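Local coordinates for protein abietadiene synthase, chloroplastic (Abies grandis, PDB 3S9V) that belongs to the plant terpene synthases, largely helical enzymes that pair an N-terminal terpene synthase domain with a metal-binding terpene synthase domain, at residues Thr364-Leu367 / Asn368-Arg371; Gly379-Ile382 / Met383-Lys387; Cys389-Arg392 / Tyr393-Ala397; Ser721-Glu724 / Asn725-Glu729. All coordinates share one frame; numbering follows the deposited sequence.

Interaction 1: residues Thr364-Leu367 / Asn368-Arg371; sequences TDML and NVNR
Four backbone hydrogen bonds join Thr364-Leu367 to Asn368-Arg371, each running from an N-H to the carbonyl oxygen four residues earlier. Asn368 N reaches Thr364 O at 3.2 Å, and Asn370 N comes closer to Met366 O, at 2.8 Å. Water 1 adds weak bonds to Thr364 O and to Asn368 OD1. This i to i+4 pattern is that of an alpha-helix, here helix 363-373 of the N-terminal terpene synthase domain, packed among helices 320-332, 381-397 and 413-422.

Among the polar side chains, asparagine suits position 368 because its amide can donate and accept at once. Asn368 CG lies anti to the carbonyl carbon (chi1 -69°), which folds the amide back over the preceding turn. Its OD1 lies at the edge of the Arg371 guanidinium, in its plane, and takes a bond of 3.3 Å from NH1, while ND2 donates to Asp321. Arg371, bent at chi3, also forms a salt bridge with Asp278 through NH2.

The apolar contacts lie elsewhere on the helix. Met366 CE meets Val369 CG2 at 4.3 Å, and the same valine methyl sits 3.2 Å from Asp365 O. Branched Leu367 fills space against helix 413-422.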
loop_
_atom_site.group_PDB
_atom_site.type_symbol
_atom_site.label_atom_id
_atom_site.label_comp_id
_atom_site.label_asym_id
_atom_site.label_seq_id
_atom_site.Cartn_x
_atom_site.Cartn_y
_atom_site.Cartn_z
ATOM N N THR A 364 12.442 1.857 2.127
ATOM C CA THR A 364 11.427 0.845 1.900
ATOM C C THR A 364 10.567 0.583 3.137
ATOM O O THR A 364 9.340 0.668 3.067
ATOM C CB THR A 364 12.066 -0.464 1.411
ATOM O OG1 THR A 364 12.706 -0.229 0.151
ATOM C CG2 THR A 364 11.014 -1.536 1.228
ATOM N N ASP A 365 11.187 0.293 4.278
ATOM C CA ASP A 365 10.393 0.033 5.475
ATOM C C ASP A 365 9.664 1.260 6.037
ATOM O O ASP A 365 8.519 1.143 6.479
ATOM C CB ASP A 365 11.243 -0.634 6.567
ATOM C CG ASP A 365 12.569 0.062 6.791
ATOM O OD1 ASP A 365 13.399 0.074 5.851
ATOM O OD2 ASP A 365 12.778 0.588 7.908
ATOM N N MET A 366 10.298 2.433 6.030
ATOM C CA MET A 366 9.609 3.615 6.545
ATOM C C MET A 366 8.405 3.871 5.653
ATOM O O MET A 366 7.378 4.361 6.118
ATOM C CB MET A 366 10.515 4.863 6.575
ATOM C CG MET A 366 11.576 4.881 7.690
ATOM S SD MET A 366 10.948 4.725 9.397
ATOM C CE MET A 366 10.933 2.958 9.577
ATOM N N LEU A 367 8.527 3.521 4.373
ATOM C CA LEU A 367 7.419 3.717 3.449
ATOM C C LEU A 367 6.218 2.841 3.810
ATOM O O LEU A 367 5.087 3.326 3.861
ATOM C CB LEU A 367 7.838 3.429 2.005
ATOM C CG LEU A 367 6.653 3.428 1.029
ATOM C CD1 LEU A 367 5.912 4.753 1.123
ATOM C CD2 LEU A 367 7.134 3.187 -0.395
ATOM N N ASN A 368 6.450 1.554 4.054
ATOM C CA ASN A 368 5.333 0.683 4.412
ATOM C C ASN A 368 4.737 1.083 5.757
ATOM O O ASN A 368 3.535 0.917 5.992
ATOM C CB ASN A 368 5.773 -0.783 4.415
ATOM C CG ASN A 368 6.066 -1.297 3.014
ATOM O OD1 ASN A 368 5.303 -1.039 2.081
ATOM N ND2 ASN A 368 7.169 -2.026 2.859
ATOM N N VAL A 369 5.577 1.627 6.634
ATOM C CA VAL A 369 5.118 2.083 7.934
ATOM C C VAL A 369 4.248 3.320 7.714
ATOM O O VAL A 369 3.232 3.498 8.384
ATOM C CB VAL A 369 6.311 2.450 8.868
ATOM C CG1 VAL A 369 5.808 3.173 10.111
ATOM C CG2 VAL A 369 7.065 1.193 9.277
ATOM N N ASN A 370 4.637 4.172 6.769
ATOM C CA ASN A 370 3.871 5.389 6.481
ATOM C C ASN A 370 2.482 5.068 5.927
ATOM O O ASN A 370 1.487 5.669 6.334
ATOM C CB ASN A 370 4.633 6.294 5.499
ATOM C CG ASN A 370 3.834 7.530 5.100
ATOM O OD1 ASN A 370 3.011 7.487 4.190
ATOM N ND2 ASN A 370 4.068 8.634 5.798
ATOM N N ARG A 371 2.417 4.121 4.999
ATOM C CA ARG A 371 1.139 3.712 4.426
ATOM C C ARG A 371 0.234 3.207 5.551
ATOM O O ARG A 371 -0.952 3.533 5.608
ATOM C CB ARG A 371 1.350 2.603 3.386
ATOM C CG ARG A 371 2.106 3.054 2.140
ATOM C CD ARG A 371 2.538 1.861 1.305
ATOM N NE ARG A 371 1.394 1.184 0.708
ATOM C CZ ARG A 371 1.378 -0.093 0.348
ATOM N NH1 ARG A 371 2.449 -0.860 0.522
ATOM N NH2 ARG A 371 0.277 -0.606 -0.180
HETATM O O HOH W 1 7.572 0.035 0.301
#

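Interaction 2: residues Gly379-Ile382 / Met383-Lys387; sequences GETI and MEEAK
With Glu380 CG anti to the carbonyl carbon (chi1 -59°) and the chain extended beyond it, this side chain runs beside that of Met383, whose chi1 of -66° sends it the same way. Glu380 OE1 thereby comes to 3.8 Å from Met383 CG, and Glu380 CB packs on that methylene too. The setting is the start of helix 381-397, where Glu380 holds the N-cap position and is the centre of an inverse gamma turn.

The first turn is bonded loosely. Glu380 O receives weak bonds from Met383 N and Glu384 N, and Glu384 N is also weakly bonded to Thr381 O. Regular helical bonding follows: Glu385 N donates to Thr381 O at 3.0 Å with an N-H...O angle of 163°, and Ala386 N to Ile382 O at 2.9 Å.

Acidic residues suit this end, where the helix dipole would probably favour negative charge. The carboxylates of Glu380 and Glu385 also have arginine partners: Glu380 OE1 pairs with Arg331 and accepts from Phe377 N, while Glu385 OE1 pairs with Arg346. Buried Ile382 puts its branches against the loops holding Ser339 and Phe352, and the small Ala386 lets helix 363-373 come close.

Ile382 and Glu385 cross at about a right angle, with Ile382 CD1 3.5 Å from Glu385 OE1.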
loop_
_atom_site.group_PDB
_atom_site.type_symbol
_atom_site.label_atom_id
_atom_site.label_comp_id
_atom_site.label_asym_id
_atom_site.label_seq_id
_atom_site.Cartn_x
_atom_site.Cartn_y
_atom_site.Cartn_z
ATOM N N GLY A 379 -7.833 7.959 18.688
ATOM C CA GLY A 379 -7.122 7.576 19.893
ATOM C C GLY A 379 -5.879 6.720 19.723
ATOM O O GLY A 379 -5.275 6.323 20.711
ATOM N N GLU A 380 -5.488 6.414 18.493
ATOM C CA GLU A 380 -4.293 5.605 18.301
ATOM C C GLU A 380 -3.078 6.512 18.146
ATOM O O GLU A 380 -2.571 6.725 17.039
ATOM C CB GLU A 380 -4.458 4.692 17.087
ATOM C CG GLU A 380 -5.658 3.764 17.225
ATOM C CD GLU A 380 -5.692 2.651 16.191
ATOM O OE1 GLU A 380 -5.498 2.936 14.993
ATOM O OE2 GLU A 380 -5.928 1.490 16.583
ATOM N N THR A 381 -2.627 7.050 19.276
ATOM C CA THR A 381 -1.479 7.957 19.323
ATOM C C THR A 381 -0.240 7.414 18.601
ATOM O O THR A 381 0.465 8.159 17.923
ATOM C CB THR A 381 -1.102 8.274 20.787
ATOM O OG1 THR A 381 -2.197 8.943 21.422
ATOM C CG2 THR A 381 0.126 9.158 20.851
ATOM N N ILE A 382 0.025 6.120 18.743
ATOM C CA ILE A 382 1.191 5.515 18.105
ATOM C C ILE A 382 1.179 5.692 16.581
ATOM O O ILE A 382 2.220 5.925 15.983
ATOM C CB ILE A 382 1.287 4.002 18.437
ATOM C CG1 ILE A 382 2.635 3.446 17.979
ATOM C CG2 ILE A 382 0.158 3.242 17.767
ATOM C CD1 ILE A 382 3.809 3.987 18.762
ATOM N N MET A 383 0.003 5.587 15.966
ATOM C CA MET A 383 -0.119 5.732 14.516
ATOM C C MET A 383 0.192 7.157 14.085
ATOM O O MET A 383 0.742 7.378 13.012
ATOM C CB MET A 383 -1.534 5.340 14.053
ATOM C CG MET A 383 -1.883 3.861 14.256
ATOM S SD MET A 383 -1.012 2.707 13.147
ATOM C CE MET A 383 -2.277 2.406 11.939
ATOM N N GLU A 384 -0.173 8.124 14.920
ATOM C CA GLU A 384 0.090 9.532 14.631
ATOM C C GLU A 384 1.600 9.755 14.693
ATOM O O GLU A 384 2.179 10.422 13.837
ATOM C CB GLU A 384 -0.598 10.415 15.667
ATOM C CG GLU A 384 -0.591 11.900 15.354
ATOM C CD GLU A 384 -1.149 12.729 16.509
ATOM O OE1 GLU A 384 -2.211 12.350 17.065
ATOM O OE2 GLU A 384 -0.527 13.760 16.857
ATOM N N GLU A 385 2.239 9.191 15.715
ATOM C CA GLU A 385 3.690 9.324 15.858
ATOM C C GLU A 385 4.397 8.651 14.678
ATOM O O GLU A 385 5.396 9.164 14.185
ATOM C CB GLU A 385 4.170 8.683 17.164
ATOM C CG GLU A 385 3.439 9.161 18.408
ATOM C CD GLU A 385 4.009 8.573 19.691
ATOM O OE1 GLU A 385 4.101 7.328 19.805
ATOM O OE2 GLU A 385 4.363 9.360 20.593
ATOM N N ALA A 386 3.879 7.505 14.233
ATOM C CA ALA A 386 4.480 6.783 13.115
ATOM C C ALA A 386 4.368 7.635 11.866
ATOM O O ALA A 386 5.307 7.724 11.084
ATOM C CB ALA A 386 3.786 5.433 12.894
ATOM N N LYS A 387 3.212 8.264 11.687
ATOM C CA LYS A 387 2.982 9.124 10.534
ATOM C C LYS A 387 3.996 10.272 10.512
ATOM O O LYS A 387 4.600 10.558 9.480
ATOM C CB LYS A 387 1.555 9.692 10.577
ATOM C CG LYS A 387 1.220 10.654 9.436
ATOM C CD LYS A 387 -0.058 11.455 9.706
ATOM C CE LYS A 387 -1.303 10.574 9.695
ATOM N NZ LYS A 387 -2.561 11.353 9.933
#

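Interaction 3: residues Cys389-Arg392 / Tyr393-Ala397; sequences CTER and YLRNA
Leu394 packs closely on the turn before it: its CB and CG both lie 3.3 Å from Thr390 O, and its N-H donates to that same oxygen over 2.8 Å. The leucine's CG is anti to the carbonyl carbon (chi1 -72°), which lays the side chain back along the helix and over this carbonyl. Buried Thr390 complements it, for its hydroxyl OG1 is bonded to the backbone oxygens of Ala386 and Lys387 and to Asn370 ND2, so a polar group can sit comfortably in the interior.

Both residues belong to the last turns of helix 381-397, in the N-terminal terpene synthase domain. Their side of the helix faces helices 363-373 and 413-422, with Leu394 touching Val417 and Leu421. Tyr393 N and Arg395 N continue the regular bonding, each 3.0 Å from its acceptor, Cys389 O and Glu391 O respectively.

The outer side is looser and populated by long charged chains. Arg395 is extended from CG to NE, and Glu391 OE2 lies at the edge of its guanidinium, 4.2 Å from NE, so the opposite charges are near without forming a salt bridge. Arg392 instead carries its guanidinium to Glu351. Asn396 N donates to Arg392 O at 3.1 Å, but well out of the carbonyl plane, tilted by 35°, and the bonds that Ala397 N then donates to Tyr393 O and Leu394 O are weak.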
loop_
_atom_site.group_PDB
_atom_site.type_symbol
_atom_site.label_atom_id
_atom_site.label_comp_id
_atom_site.label_asym_id
_atom_site.label_seq_id
_atom_site.Cartn_x
_atom_site.Cartn_y
_atom_site.Cartn_z
ATOM N N CYS A 389 7.049 10.593 12.128
ATOM C CA CYS A 389 8.420 10.108 11.959
ATOM C C CYS A 389 8.699 9.697 10.519
ATOM O O CYS A 389 9.693 10.111 9.939
ATOM C CB CYS A 389 8.687 8.911 12.887
ATOM S SG CYS A 389 10.196 7.952 12.513
ATOM N N THR A 390 7.820 8.881 9.948
ATOM C CA THR A 390 8.011 8.425 8.580
ATOM C C THR A 390 7.973 9.573 7.579
ATOM O O THR A 390 8.736 9.576 6.616
ATOM C CB THR A 390 6.972 7.335 8.174
ATOM O OG1 THR A 390 5.634 7.826 8.349
ATOM C CG2 THR A 390 7.177 6.078 9.004
ATOM N N GLU A 391 7.103 10.551 7.803
ATOM C CA GLU A 391 7.030 11.687 6.892
ATOM C C GLU A 391 8.339 12.464 6.871
ATOM O O GLU A 391 8.870 12.760 5.801
ATOM C CB GLU A 391 5.885 12.629 7.271
ATOM C CG GLU A 391 4.594 12.352 6.517
ATOM C CD GLU A 391 3.582 13.478 6.653
ATOM O OE1 GLU A 391 3.024 13.651 7.759
ATOM O OE2 GLU A 391 3.355 14.197 5.653
ATOM N N ARG A 392 8.865 12.795 8.047
ATOM C CA ARG A 392 10.121 13.535 8.105
ATOM C C ARG A 392 11.261 12.735 7.486
ATOM O O ARG A 392 12.126 13.286 6.802
ATOM C CB ARG A 392 10.459 13.915 9.552
ATOM C CG ARG A 392 9.615 15.071 10.072
ATOM C CD ARG A 392 10.016 15.541 11.466
ATOM N NE ARG A 392 9.540 14.665 12.535
ATOM C CZ ARG A 392 10.124 13.525 12.893
ATOM N NH1 ARG A 392 11.221 13.116 12.266
ATOM N NH2 ARG A 392 9.611 12.799 13.880
ATOM N N TYR A 393 11.249 11.428 7.705
ATOM C CA TYR A 393 12.296 10.582 7.165
ATOM C C TYR A 393 12.193 10.368 5.652
ATOM O O TYR A 393 13.208 10.369 4.956
ATOM C CB TYR A 393 12.293 9.236 7.885
ATOM C CG TYR A 393 13.291 8.250 7.332
ATOM C CD1 TYR A 393 13.013 7.527 6.171
ATOM C CD2 TYR A 393 14.518 8.047 7.962
ATOM C CE1 TYR A 393 13.928 6.627 5.649
ATOM C CE2 TYR A 393 15.446 7.145 7.447
ATOM C CZ TYR A 393 15.143 6.439 6.291
ATOM O OH TYR A 393 16.047 5.540 5.780
ATOM N N LEU A 394 10.981 10.176 5.139
ATOM C CA LEU A 394 10.818 9.965 3.704
ATOM C C LEU A 394 11.130 11.228 2.915
ATOM O O LEU A 394 11.731 11.156 1.842
ATOM C CB LEU A 394 9.401 9.477 3.374
ATOM C CG LEU A 394 9.091 8.031 3.776
ATOM C CD1 LEU A 394 7.647 7.717 3.453
ATOM C CD2 LEU A 394 10.025 7.069 3.047
ATOM N N ARG A 395 10.731 12.381 3.450
ATOM C CA ARG A 395 10.980 13.655 2.783
ATOM C C ARG A 395 12.454 14.008 2.791
ATOM O O ARG A 395 12.966 14.598 1.836
ATOM C CB ARG A 395 10.170 14.782 3.430
ATOM C CG ARG A 395 8.697 14.714 3.079
ATOM C CD ARG A 395 7.910 15.886 3.616
ATOM N NE ARG A 395 6.495 15.773 3.262
ATOM C CZ ARG A 395 6.020 15.801 2.016
ATOM N NH1 ARG A 395 6.842 15.943 0.982
ATOM N NH2 ARG A 395 4.717 15.680 1.802
ATOM N N ASN A 396 13.146 13.649 3.864
ATOM C CA ASN A 396 14.567 13.936 3.931
ATOM C C ASN A 396 15.318 12.959 3.017
ATOM O O ASN A 396 16.443 13.227 2.594
ATOM C CB ASN A 396 15.073 13.812 5.365
ATOM C CG ASN A 396 16.494 14.309 5.519
ATOM O OD1 ASN A 396 16.772 15.494 5.339
ATOM N ND2 ASN A 396 17.404 13.401 5.847
ATOM N N ALA A 397 14.682 11.832 2.706
ATOM C CA ALA A 397 15.292 10.825 1.846
ATOM C C ALA A 397 15.163 11.169 0.361
ATOM O O ALA A 397 16.054 10.859 -0.428
ATOM C CB ALA A 397 14.674 9.462 2.119
#

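Interaction 4: residues Ser721-Glu724 / Asn725-Glu729; sequences SVME and NALEE
Asn725, Ala726, Leu727 and Glu728 donate their backbone N-H groups to the carbonyl oxygens of Ser721, Val722, Met723 and Glu724, the i to i+4 bonding of an alpha-helix. These turns lie within helix 712-736 of the metal-binding terpene synthase domain. The Leu727 N to Met723 O bond is 2.8 Å long.

Apolar contacts gather on the side facing helices 669-693 and 741-757. Met723 and Leu727 run side by side, Met723 CE touching Leu727 CD1 at 4.1 Å. Flexible methionine and branched leucine suit this position, where both also meet Gln755. Compact Ala726 fits against Thr677 of helix 669-693.

Polar groups occupy another side. The Glu724 carboxylate merely packs against a leucine methyl where the two side chains cross obliquely, OE2 lying 3.9 Å from Leu727 CD1. Glu728 OE2 is hydrogen-bonded to Ser376 OG, outside this helix. Asn725 CG is anti to the carbonyl carbon (chi1 -64°), turning the amide back toward Ser721, where serine and asparagine offer small polar groups for a bridging water. Water 2 accepts from Ser721 OG at 3.1 Å and donates to Ser721 O and to Asn725 OD1, each 3.0 Å away.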
loop_
_atom_site.group_PDB
_atom_site.type_symbol
_atom_site.label_atom_id
_atom_site.label_comp_id
_atom_site.label_asym_id
_atom_site.label_seq_id
_atom_site.Cartn_x
_atom_site.Cartn_y
_atom_site.Cartn_z
ATOM N N SER A 721 -8.426 20.332 11.896
ATOM C CA SER A 721 -8.353 19.393 13.006
ATOM C C SER A 721 -9.648 18.584 13.102
ATOM O O SER A 721 -9.615 17.362 13.243
ATOM C CB SER A 721 -8.107 20.151 14.311
ATOM O OG SER A 721 -7.783 19.251 15.355
ATOM N N VAL A 722 -10.781 19.277 13.023
ATOM C CA VAL A 722 -12.089 18.630 13.079
ATOM C C VAL A 722 -12.231 17.653 11.910
ATOM O O VAL A 722 -12.694 16.522 12.082
ATOM C CB VAL A 722 -13.233 19.675 13.002
ATOM C CG1 VAL A 722 -14.589 18.982 12.998
ATOM C CG2 VAL A 722 -13.142 20.626 14.174
ATOM N N MET A 723 -11.815 18.092 10.724
ATOM C CA MET A 723 -11.901 17.265 9.528
ATOM C C MET A 723 -11.105 16.001 9.740
ATOM O O MET A 723 -11.592 14.903 9.485
ATOM C CB MET A 723 -11.356 18.020 8.317
ATOM C CG MET A 723 -11.604 17.335 6.971
ATOM S SD MET A 723 -10.815 18.251 5.604
ATOM C CE MET A 723 -9.218 17.517 5.632
ATOM N N GLU A 724 -9.878 16.166 10.222
ATOM C CA GLU A 724 -8.984 15.042 10.477
ATOM C C GLU A 724 -9.538 14.027 11.474
ATOM O O GLU A 724 -9.458 12.819 11.241
ATOM C CB GLU A 724 -7.628 15.547 10.978
ATOM C CG GLU A 724 -6.805 16.273 9.930
ATOM C CD GLU A 724 -6.576 15.431 8.688
ATOM O OE1 GLU A 724 -6.137 14.268 8.825
ATOM O OE2 GLU A 724 -6.832 15.935 7.574
ATOM N N ASN A 725 -10.080 14.499 12.594
ATOM C CA ASN A 725 -10.624 13.569 13.572
ATOM C C ASN A 725 -11.806 12.847 12.947
ATOM O O ASN A 725 -12.027 11.666 13.207
ATOM C CB ASN A 725 -11.054 14.301 14.844
ATOM C CG ASN A 725 -9.883 14.947 15.566
ATOM O OD1 ASN A 725 -8.835 14.322 15.759
ATOM N ND2 ASN A 725 -10.059 16.199 15.980
ATOM N N ALA A 726 -12.543 13.560 12.099
ATOM C CA ALA A 726 -13.700 12.994 11.414
ATOM C C ALA A 726 -13.267 11.924 10.419
ATOM O O ALA A 726 -13.944 10.904 10.259
ATOM C CB ALA A 726 -14.466 14.093 10.690
ATOM N N LEU A 727 -12.144 12.160 9.743
ATOM C CA LEU A 727 -11.634 11.197 8.769
ATOM C C LEU A 727 -11.150 9.954 9.503
ATOM O O LEU A 727 -11.248 8.827 9.001
ATOM C CB LEU A 727 -10.480 11.802 7.957
ATOM C CG LEU A 727 -10.837 12.717 6.785
ATOM C CD1 LEU A 727 -9.590 13.436 6.283
ATOM C CD2 LEU A 727 -11.474 11.886 5.675
ATOM N N GLU A 728 -10.624 10.173 10.699
ATOM C CA GLU A 728 -10.122 9.082 11.519
ATOM C C GLU A 728 -11.312 8.242 11.977
ATOM O O GLU A 728 -11.258 7.013 11.962
ATOM C CB GLU A 728 -9.361 9.662 12.708
ATOM C CG GLU A 728 -8.375 8.720 13.355
ATOM C CD GLU A 728 -7.255 9.464 14.062
ATOM O OE1 GLU A 728 -7.554 10.364 14.879
ATOM O OE2 GLU A 728 -6.074 9.147 13.801
ATOM N N GLU A 729 -12.394 8.907 12.368
ATOM C CA GLU A 729 -13.591 8.202 12.797
ATOM C C GLU A 729 -14.198 7.483 11.590
ATOM O O GLU A 729 -14.737 6.377 11.714
ATOM C CB GLU A 729 -14.618 9.174 13.410
ATOM C CG GLU A 729 -15.880 8.448 13.894
ATOM C CD GLU A 729 -16.821 9.296 14.750
ATOM O OE1 GLU A 729 -17.945 8.812 15.027
ATOM O OE2 GLU A 729 -16.448 10.423 15.150
HETATM O O HOH W 2 -7.045 16.367 14.389
#

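How the interactions relate
Along the chain, interactions 1 to 4 follow in numerical order. Interaction 1 lies on helix 363-373, while interactions 2 and 3 occupy the start and end of the next helix, 381-397, their centres about 15 Å apart. The two helices pack directly: Val369 touches both Ala386 and Thr390, and Met366 meets Tyr393. Thus three local helical contacts belong to one packed pair in the N-terminal terpene synthase domain. Interaction 4 is on helix 712-736, in the metal-binding domain. It comes nearest interaction 2, with nearest atoms about 5 Å apart, which suggests that these helices lie close to where the two domains meet.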